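Local coordinates for glucose-6-phosphate dehydrogenase (Trypanosoma cruzi, PDB 5AQ1), which catalyses the NADP-dependent oxidation of glucose 6-phosphate to 6-phosphogluconolactone, the first step of the oxidative pentose phosphate pathway, at residues Ser153-Val158 against Asn195-Leu200; Lys409-Thr414 against Asn419-Thr424. All blocks are in the same frame, centred on the assembly; numbering follows the deposited sequence.

How the interactions relate
Read from the N terminus, the chain first meets interaction 1, where Ser153-Val158 at the start of helix 155-165 packs against Asn195-Leu200 at the end of helix 187-197. This closes a loop of 36 residues that contains strand 175-179, within the NAD-binding domain. Interaction 2 follows in series, with no nesting or crossing: Lys409-Thr414 turns back through four residues onto Asn419-Thr424, closing a beta hairpin at the border of the large mixed sheet of the C-terminal domain. The centres of the two contacts are 58 Å apart, on opposite sides of the chain's centre. Interaction 1 joins helices beside the NADPH pocket, whereas interaction 2 meets a second subunit.

Interaction 1: Ser153-Val158 against Asn195-Leu200; sequences SVFVGV and NQLKPL
Phe155 and Leu197 make the closest approach between Ser153-Val158 and Asn195-Leu200, and it is wholly apolar. The far corner of the phenyl ring does the touching: Phe155 CE2 lies 3.6 Å from Leu197 CD1, and the neighbouring Phe155 CZ is 3.8 Å from the same methyl. That methyl comes at the ring obliquely, and the two side chains cross at about a right angle. With chi1 at 178°, the ring of Phe155 extends opposite its own backbone N and reaches across to the second helix, although the bond to CB leaves to one side of the facing segment. Leu148 of strand 143-148 also packs on this ring, so Phe155 bridges the sheet and helix 187-197.

The second apolar meeting is looser. The Val156 CB bond is directed toward the other segment, and its CG1 methyl stands 4.2 Å from Gln196 CB, where the CA atoms of the two segments come nearest, with 7.2 Å between Val156 CA and Gln196 CA. Gln196 also points its CB toward the partner, but its chain bends at chi2, and the amide turns so that OE1 is likewise 4.2 Å from Val156 CG1. This is van der Waals contact, not polar pairing.

Leu200 points toward the first helix too, and its side chain packs one turn further along, on Cys159 and Arg160. Leu197 also touches Cys159, continuing the apolar seam along helix 155-165. Farther along, Leu200 O accepts a hydrogen bond from Ser163 OG of that helix.

Val154, next to Phe155, touches the bound NADPH, and the Phe155 side chain is about 7 Å from the cofactor. The contact thus joins two neighbouring helices packed against the parallel sheet of a Rossmann-type dinucleotide-binding domain, at the border of its cofactor pocket.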
ATOM      1  N   SER B 153      -9.705 -28.489 -41.047  1.00 44.79           N
ATOM      2  CA  SER B 153      -9.131 -29.381 -42.061  1.00 45.26           C
ATOM      3  C   SER B 153      -8.727 -28.663 -43.358  1.00 45.25           C
ATOM      4  O   SER B 153      -7.718 -29.012 -43.964  1.00 45.30           O
ATOM      5  CB  SER B 153     -10.102 -30.520 -42.382  1.00 45.98           C
ATOM      6  OG  SER B 153     -11.358 -30.018 -42.806  1.00 47.29           O
ATOM      7  N   VAL B 154      -9.504 -27.664 -43.776  1.00 45.45           N
ATOM      8  CA  VAL B 154      -9.230 -26.946 -45.033  1.00 45.84           C
ATOM      9  C   VAL B 154      -8.470 -25.628 -44.851  1.00 44.75           C
ATOM     10  O   VAL B 154      -8.138 -24.971 -45.833  1.00 44.36           O
ATOM     11  CB  VAL B 154     -10.530 -26.653 -45.821  1.00 46.28           C
ATOM     12  CG1 VAL B 154     -11.365 -27.918 -45.970  1.00 47.37           C
ATOM     13  CG2 VAL B 154     -11.344 -25.543 -45.167  1.00 45.74           C
ATOM     14  N   PHE B 155      -8.183 -25.257 -43.605  1.00 44.16           N
ATOM     15  CA  PHE B 155      -7.647 -23.930 -43.283  1.00 42.94           C
ATOM     16  C   PHE B 155      -6.401 -23.525 -44.073  1.00 41.97           C
ATOM     17  O   PHE B 155      -6.384 -22.473 -44.712  1.00 42.55           O
ATOM     18  CB  PHE B 155      -7.346 -23.833 -41.783  1.00 42.86           C
ATOM     19  CG  PHE B 155      -6.742 -22.522 -41.374  1.00 42.12           C
ATOM     20  CD1 PHE B 155      -7.512 -21.372 -41.350  1.00 41.30           C
ATOM     21  CD2 PHE B 155      -5.396 -22.435 -41.025  1.00 43.54           C
ATOM     22  CE1 PHE B 155      -6.959 -20.160 -40.983  1.00 41.50           C
ATOM     23  CE2 PHE B 155      -4.836 -21.224 -40.652  1.00 43.02           C
ATOM     24  CZ  PHE B 155      -5.619 -20.083 -40.632  1.00 42.55           C
ATOM     25  N   VAL B 156      -5.361 -24.350 -44.011  1.00 41.60           N
ATOM     26  CA  VAL B 156      -4.065 -23.997 -44.598  1.00 41.90           C
ATOM     27  C   VAL B 156      -4.154 -23.894 -46.121  1.00 42.08           C
ATOM     28  O   VAL B 156      -3.582 -22.980 -46.715  1.00 41.46           O
ATOM     29  CB  VAL B 156      -2.959 -25.001 -44.196  1.00 42.87           C
ATOM     30  CG1 VAL B 156      -1.642 -24.655 -44.875  1.00 43.19           C
ATOM     31  CG2 VAL B 156      -2.772 -25.021 -42.679  1.00 42.60           C
ATOM     32  N   GLY B 157      -4.878 -24.826 -46.740  1.00 43.02           N
ATOM     33  CA  GLY B 157      -5.105 -24.814 -48.188  1.00 42.61           C
ATOM     34  C   GLY B 157      -5.781 -23.545 -48.675  1.00 42.34           C
ATOM     35  O   GLY B 157      -5.424 -23.007 -49.725  1.00 43.31           O
ATOM     36  N   VAL B 158      -6.749 -23.057 -47.903  1.00 41.82           N
ATOM     37  CA  VAL B 158      -7.459 -21.821 -48.234  1.00 41.98           C
ATOM     38  C   VAL B 158      -6.551 -20.611 -48.077  1.00 41.03           C
ATOM     39  O   VAL B 158      -6.582 -19.702 -48.903  1.00 41.44           O
ATOM     40  CB  VAL B 158      -8.716 -21.638 -47.362  1.00 42.30           C
ATOM     41  CG1 VAL B 158      -9.333 -20.261 -47.571  1.00 42.66           C
ATOM     42  CG2 VAL B 158      -9.735 -22.710 -47.698  1.00 43.53           C
ATOM     43  N   ASN B 195       3.475 -21.630 -38.149  1.00 48.14           N
ATOM     44  CA  ASN B 195       4.607 -21.661 -39.072  1.00 50.50           C
ATOM     45  C   ASN B 195       4.196 -21.803 -40.540  1.00 50.49           C
ATOM     46  O   ASN B 195       4.921 -21.353 -41.425  1.00 51.22           O
ATOM     47  CB  ASN B 195       5.589 -22.778 -38.695  1.00 52.83           C
ATOM     48  CG  ASN B 195       6.361 -22.476 -37.419  1.00 54.43           C
ATOM     49  OD1 ASN B 195       6.536 -21.316 -37.040  1.00 56.00           O
ATOM     50  ND2 ASN B 195       6.833 -23.524 -36.752  1.00 55.91           N
ATOM     51  N   GLN B 196       3.046 -22.423 -40.798  1.00 50.04           N
ATOM     52  CA  GLN B 196       2.539 -22.553 -42.168  1.00 49.87           C
ATOM     53  C   GLN B 196       1.947 -21.239 -42.651  1.00 48.80           C
ATOM     54  O   GLN B 196       1.919 -20.970 -43.850  1.00 49.38           O
ATOM     55  CB  GLN B 196       1.471 -23.641 -42.275  1.00 51.32           C
ATOM     56  CG  GLN B 196       1.800 -24.932 -41.545  1.00 53.73           C
ATOM     57  CD  GLN B 196       1.516 -26.166 -42.369  1.00 57.52           C
ATOM     58  OE1 GLN B 196       1.964 -26.277 -43.514  1.00 60.00           O
ATOM     59  NE2 GLN B 196       0.776 -27.110 -41.791  1.00 58.67           N
ATOM     60  N   LEU B 197       1.465 -20.435 -41.709  1.00 47.39           N
ATOM     61  CA  LEU B 197       0.861 -19.148 -42.017  1.00 48.20           C
ATOM     62  C   LEU B 197       1.917 -18.057 -42.210  1.00 47.94           C
ATOM     63  O   LEU B 197       1.692 -17.095 -42.945  1.00 46.83           O
ATOM     64  CB  LEU B 197      -0.093 -18.745 -40.889  1.00 48.25           C
ATOM     65  CG  LEU B 197      -1.378 -18.052 -41.328  1.00 49.60           C
ATOM     66  CD1 LEU B 197      -2.295 -19.042 -42.030  1.00 51.61           C
ATOM     67  CD2 LEU B 197      -2.081 -17.432 -40.132  1.00 48.77           C
ATOM     68  N   LYS B 198       3.060 -18.223 -41.550  1.00 50.31           N
ATOM     69  CA  LYS B 198       4.151 -17.230 -41.546  1.00 52.23           C
ATOM     70  C   LYS B 198       4.526 -16.679 -42.941  1.00 51.35           C
ATOM     71  O   LYS B 198       4.541 -15.463 -43.131  1.00 52.94           O
ATOM     72  CB  LYS B 198       5.398 -17.811 -40.853  1.00 54.93           C
ATOM     73  CG  LYS B 198       5.883 -17.015 -39.648  1.00 58.02           C
ATOM     74  CD  LYS B 198       6.873 -17.820 -38.810  1.00 61.73           C
ATOM     75  CE  LYS B 198       7.251 -17.109 -37.517  1.00 64.46           C
ATOM     76  NZ  LYS B 198       6.162 -17.137 -36.499  1.00 65.52           N
ATOM     77  N   PRO B 199       4.826 -17.560 -43.914  1.00 49.74           N
ATOM     78  CA  PRO B 199       5.188 -17.065 -45.249  1.00 51.11           C
ATOM     79  C   PRO B 199       4.014 -16.568 -46.112  1.00 51.54           C
ATOM     80  O   PRO B 199       4.249 -15.927 -47.136  1.00 52.06           O
ATOM     81  CB  PRO B 199       5.834 -18.288 -45.907  1.00 51.72           C
ATOM     82  CG  PRO B 199       5.170 -19.449 -45.255  1.00 51.14           C
ATOM     83  CD  PRO B 199       4.920 -19.030 -43.834  1.00 49.87           C
ATOM     84  N   LEU B 200       2.777 -16.861 -45.709  1.00 50.66           N
ATOM     85  CA  LEU B 200       1.590 -16.495 -46.491  1.00 49.30           C
ATOM     86  C   LEU B 200       1.067 -15.094 -46.163  1.00 49.04           C
ATOM     87  O   LEU B 200       0.641 -14.365 -47.060  1.00 47.34           O
ATOM     88  CB  LEU B 200       0.471 -17.513 -46.257  1.00 48.06           C
ATOM     89  CG  LEU B 200       0.837 -18.991 -46.411  1.00 47.76           C
ATOM     90  CD1 LEU B 200      -0.376 -19.855 -46.112  1.00 47.47           C
ATOM     91  CD2 LEU B 200       1.382 -19.290 -47.799  1.00 47.63           C
TER

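Interaction 2: Lys409-Thr414 against Asn419-Thr424; sequences KLTAKT and NDTHQT
Ala412 O is gripped twice by one residue of the facing strand. His422 N donates to Ala412 O at 3.0 Å, and His422 ND1 adds a weak, bent bond of 3.1 Å to the same oxygen, with an angle of 132° at the hydrogen. Chi1 of 76° sets the imidazole between its own backbone N and carbonyl carbon, folding it back over the partner strand; Lys413 O approaches the rim of the ring from close to its plane. The other ring nitrogen, NE2, bonds Tyr434 OH of the second subunit, which also pairs with Thr424 OG1.

Backbone bonds complete the ladder. Ala412 N returns a bond to His422 O, Leu410 and Thr424 exchange a reciprocal pair, the shorter being Thr424 N to Leu410 O at 2.8 Å, and Thr414 N reaches Asp420 O at 2.9 Å.

On the face of Leu410, Ala412 and Thr424, the Thr424 CG2 methyl touches both Leu410 CD1 (3.7 Å) and Ala412 CB (3.8 Å). Thr411 CG2 meets Thr421 CB across the hairpin, the two side chains crossing at a slant, while Thr411 OG1 is hydrogen-bonded to Thr391 OG1. Lys413 NZ bonds Thr414 O and Gly416 O and forms a salt bridge with Glu216 of the second subunit.

Together these bonds build a twisted antiparallel beta hairpin, the outer pair of strands in the C-terminal domain's mixed sheet, lying at a subunit interface.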
ATOM      1  N   LYS B 409     -20.181  -6.570  -3.805  1.00 38.49           N
ATOM      2  CA  LYS B 409     -20.802  -7.101  -2.602  1.00 39.09           C
ATOM      3  C   LYS B 409     -20.031  -6.618  -1.386  1.00 39.01           C
ATOM      4  O   LYS B 409     -18.812  -6.775  -1.320  1.00 38.87           O
ATOM      5  CB  LYS B 409     -20.807  -8.625  -2.626  1.00 40.16           C
ATOM      6  CG  LYS B 409     -21.585  -9.224  -3.784  1.00 41.99           C
ATOM      7  CD  LYS B 409     -21.396 -10.729  -3.859  1.00 43.97           C
ATOM      8  CE  LYS B 409     -22.211 -11.454  -2.802  1.00 46.73           C
ATOM      9  NZ  LYS B 409     -21.997 -12.927  -2.864  1.00 48.57           N
ATOM     10  N   LEU B 410     -20.744  -6.034  -0.429  1.00 38.92           N
ATOM     11  CA  LEU B 410     -20.133  -5.559   0.802  1.00 38.58           C
ATOM     12  C   LEU B 410     -21.088  -5.686   1.985  1.00 37.98           C
ATOM     13  O   LEU B 410     -22.255  -6.044   1.821  1.00 38.60           O
ATOM     14  CB  LEU B 410     -19.624  -4.118   0.643  1.00 39.96           C
ATOM     15  CG  LEU B 410     -20.377  -3.115  -0.233  1.00 41.46           C
ATOM     16  CD1 LEU B 410     -21.814  -2.950   0.208  1.00 43.51           C
ATOM     17  CD2 LEU B 410     -19.674  -1.768  -0.213  1.00 42.43           C
ATOM     18  N   THR B 411     -20.569  -5.417   3.178  1.00 36.61           N
ATOM     19  CA  THR B 411     -21.355  -5.476   4.405  1.00 36.05           C
ATOM     20  C   THR B 411     -21.861  -4.081   4.782  1.00 36.24           C
ATOM     21  O   THR B 411     -21.148  -3.086   4.633  1.00 37.15           O
ATOM     22  CB  THR B 411     -20.518  -6.065   5.549  1.00 35.85           C
ATOM     23  OG1 THR B 411     -20.135  -7.400   5.206  1.00 35.15           O
ATOM     24  CG2 THR B 411     -21.301  -6.089   6.854  1.00 37.34           C
ATOM     25  N   ALA B 412     -23.104  -4.021   5.245  1.00 35.62           N
ATOM     26  CA  ALA B 412     -23.712  -2.773   5.684  1.00 36.04           C
ATOM     27  C   ALA B 412     -24.590  -3.030   6.899  1.00 36.76           C
ATOM     28  O   ALA B 412     -24.913  -4.177   7.215  1.00 37.16           O
ATOM     29  CB  ALA B 412     -24.536  -2.161   4.560  1.00 36.50           C
ATOM     30  N   LYS B 413     -24.965  -1.955   7.584  1.00 37.13           N
ATOM     31  CA  LYS B 413     -25.910  -2.036   8.690  1.00 38.17           C
ATOM     32  C   LYS B 413     -27.272  -2.456   8.147  1.00 38.43           C
ATOM     33  O   LYS B 413     -27.690  -1.965   7.102  1.00 38.00           O
ATOM     34  CB  LYS B 413     -26.011  -0.679   9.393  1.00 39.10           C
ATOM     35  CG  LYS B 413     -27.004  -0.628  10.544  1.00 40.61           C
ATOM     36  CD  LYS B 413     -27.312   0.806  10.934  1.00 41.76           C
ATOM     37  CE  LYS B 413     -28.523   0.884  11.846  1.00 43.45           C
ATOM     38  NZ  LYS B 413     -29.795   0.623  11.120  1.00 44.13           N
ATOM     39  N   THR B 414     -27.954  -3.363   8.846  1.00 39.31           N
ATOM     40  CA  THR B 414     -29.312  -3.749   8.471  1.00 41.06           C
ATOM     41  C   THR B 414     -30.234  -2.541   8.600  1.00 42.20           C
ATOM     42  O   THR B 414     -30.325  -1.947   9.674  1.00 41.90           O
ATOM     43  CB  THR B 414     -29.873  -4.877   9.352  1.00 42.47           C
ATOM     44  OG1 THR B 414     -29.685  -4.552  10.735  1.00 45.66           O
ATOM     45  CG2 THR B 414     -29.182  -6.192   9.053  1.00 41.49           C
ATOM     46  N   ASN B 419     -29.815  -2.962  14.975  1.00 70.71           N
ATOM     47  CA  ASN B 419     -28.429  -2.583  14.762  1.00 67.08           C
ATOM     48  C   ASN B 419     -27.584  -3.839  14.548  1.00 62.15           C
ATOM     49  O   ASN B 419     -26.885  -4.314  15.447  1.00 59.97           O
ATOM     50  CB  ASN B 419     -27.917  -1.738  15.931  1.00 68.86           C
ATOM     51  CG  ASN B 419     -26.772  -0.824  15.525  1.00 71.29           C
ATOM     52  OD1 ASN B 419     -26.980   0.191  14.856  1.00 72.59           O
ATOM     53  ND2 ASN B 419     -25.554  -1.189  15.909  1.00 73.81           N
ATOM     54  N   ASP B 420     -27.667  -4.359  13.327  1.00 58.60           N
ATOM     55  CA  ASP B 420     -27.050  -5.620  12.941  1.00 55.61           C
ATOM     56  C   ASP B 420     -26.347  -5.405  11.598  1.00 49.97           C
ATOM     57  O   ASP B 420     -26.356  -4.299  11.065  1.00 47.65           O
ATOM     58  CB  ASP B 420     -28.146  -6.687  12.820  1.00 58.07           C
ATOM     59  CG  ASP B 420     -27.628  -8.108  12.988  1.00 60.43           C
ATOM     60  OD1 ASP B 420     -26.399  -8.336  12.918  1.00 63.23           O
ATOM     61  OD2 ASP B 420     -28.468  -9.009  13.183  1.00 62.88           O
ATOM     62  N   THR B 421     -25.726  -6.448  11.058  1.00 46.70           N
ATOM     63  CA  THR B 421     -25.112  -6.373   9.737  1.00 44.21           C
ATOM     64  C   THR B 421     -25.749  -7.362   8.764  1.00 43.49           C
ATOM     65  O   THR B 421     -26.368  -8.349   9.166  1.00 42.40           O
ATOM     66  CB  THR B 421     -23.599  -6.651   9.791  1.00 42.78           C
ATOM     67  OG1 THR B 421     -23.371  -7.979  10.277  1.00 42.48           O
ATOM     68  CG2 THR B 421     -22.894  -5.647  10.689  1.00 42.36           C
ATOM     69  N   HIS B 422     -25.586  -7.069   7.476  1.00 43.45           N
ATOM     70  CA  HIS B 422     -26.023  -7.947   6.394  1.00 43.33           C
ATOM     71  C   HIS B 422     -25.169  -7.664   5.164  1.00 42.21           C
ATOM     72  O   HIS B 422     -24.573  -6.592   5.060  1.00 40.98           O
ATOM     73  CB  HIS B 422     -27.507  -7.725   6.074  1.00 43.78           C
ATOM     74  CG  HIS B 422     -27.782  -6.479   5.288  1.00 43.63           C
ATOM     75  ND1 HIS B 422     -27.469  -5.219   5.750  1.00 43.91           N
ATOM     76  CD2 HIS B 422     -28.342  -6.304   4.068  1.00 44.16           C
ATOM     77  CE1 HIS B 422     -27.819  -4.321   4.845  1.00 44.07           C
ATOM     78  NE2 HIS B 422     -28.357  -4.953   3.819  1.00 44.28           N
ATOM     79  N   GLN B 423     -25.104  -8.619   4.242  1.00 43.24           N
ATOM     80  CA  GLN B 423     -24.407  -8.396   2.979  1.00 44.05           C
ATOM     81  C   GLN B 423     -25.378  -7.815   1.950  1.00 41.74           C
ATOM     82  O   GLN B 423     -26.510  -8.277   1.824  1.00 41.31           O
ATOM     83  CB  GLN B 423     -23.746  -9.684   2.471  1.00 47.67           C
ATOM     84  CG  GLN B 423     -23.030  -9.529   1.131  1.00 52.95           C
ATOM     85  CD  GLN B 423     -21.871 -10.515   0.948  1.00 58.31           C
ATOM     86  OE1 GLN B 423     -22.068 -11.693   0.609  1.00 59.94           O
ATOM     87  NE2 GLN B 423     -20.647 -10.030   1.167  1.00 58.38           N
ATOM     88  N   THR B 424     -24.922  -6.789   1.235  1.00 40.25           N
ATOM     89  CA  THR B 424     -25.716  -6.113   0.209  1.00 39.97           C
ATOM     90  C   THR B 424     -24.821  -5.838  -1.013  1.00 38.81           C
ATOM     91  O   THR B 424     -23.717  -6.376  -1.093  1.00 37.71           O
ATOM     92  CB  THR B 424     -26.352  -4.820   0.772  1.00 40.96           C
ATOM     93  OG1 THR B 424     -27.210  -4.225  -0.210  1.00 41.53           O
ATOM     94  CG2 THR B 424     -25.288  -3.812   1.206  1.00 40.91           C
TER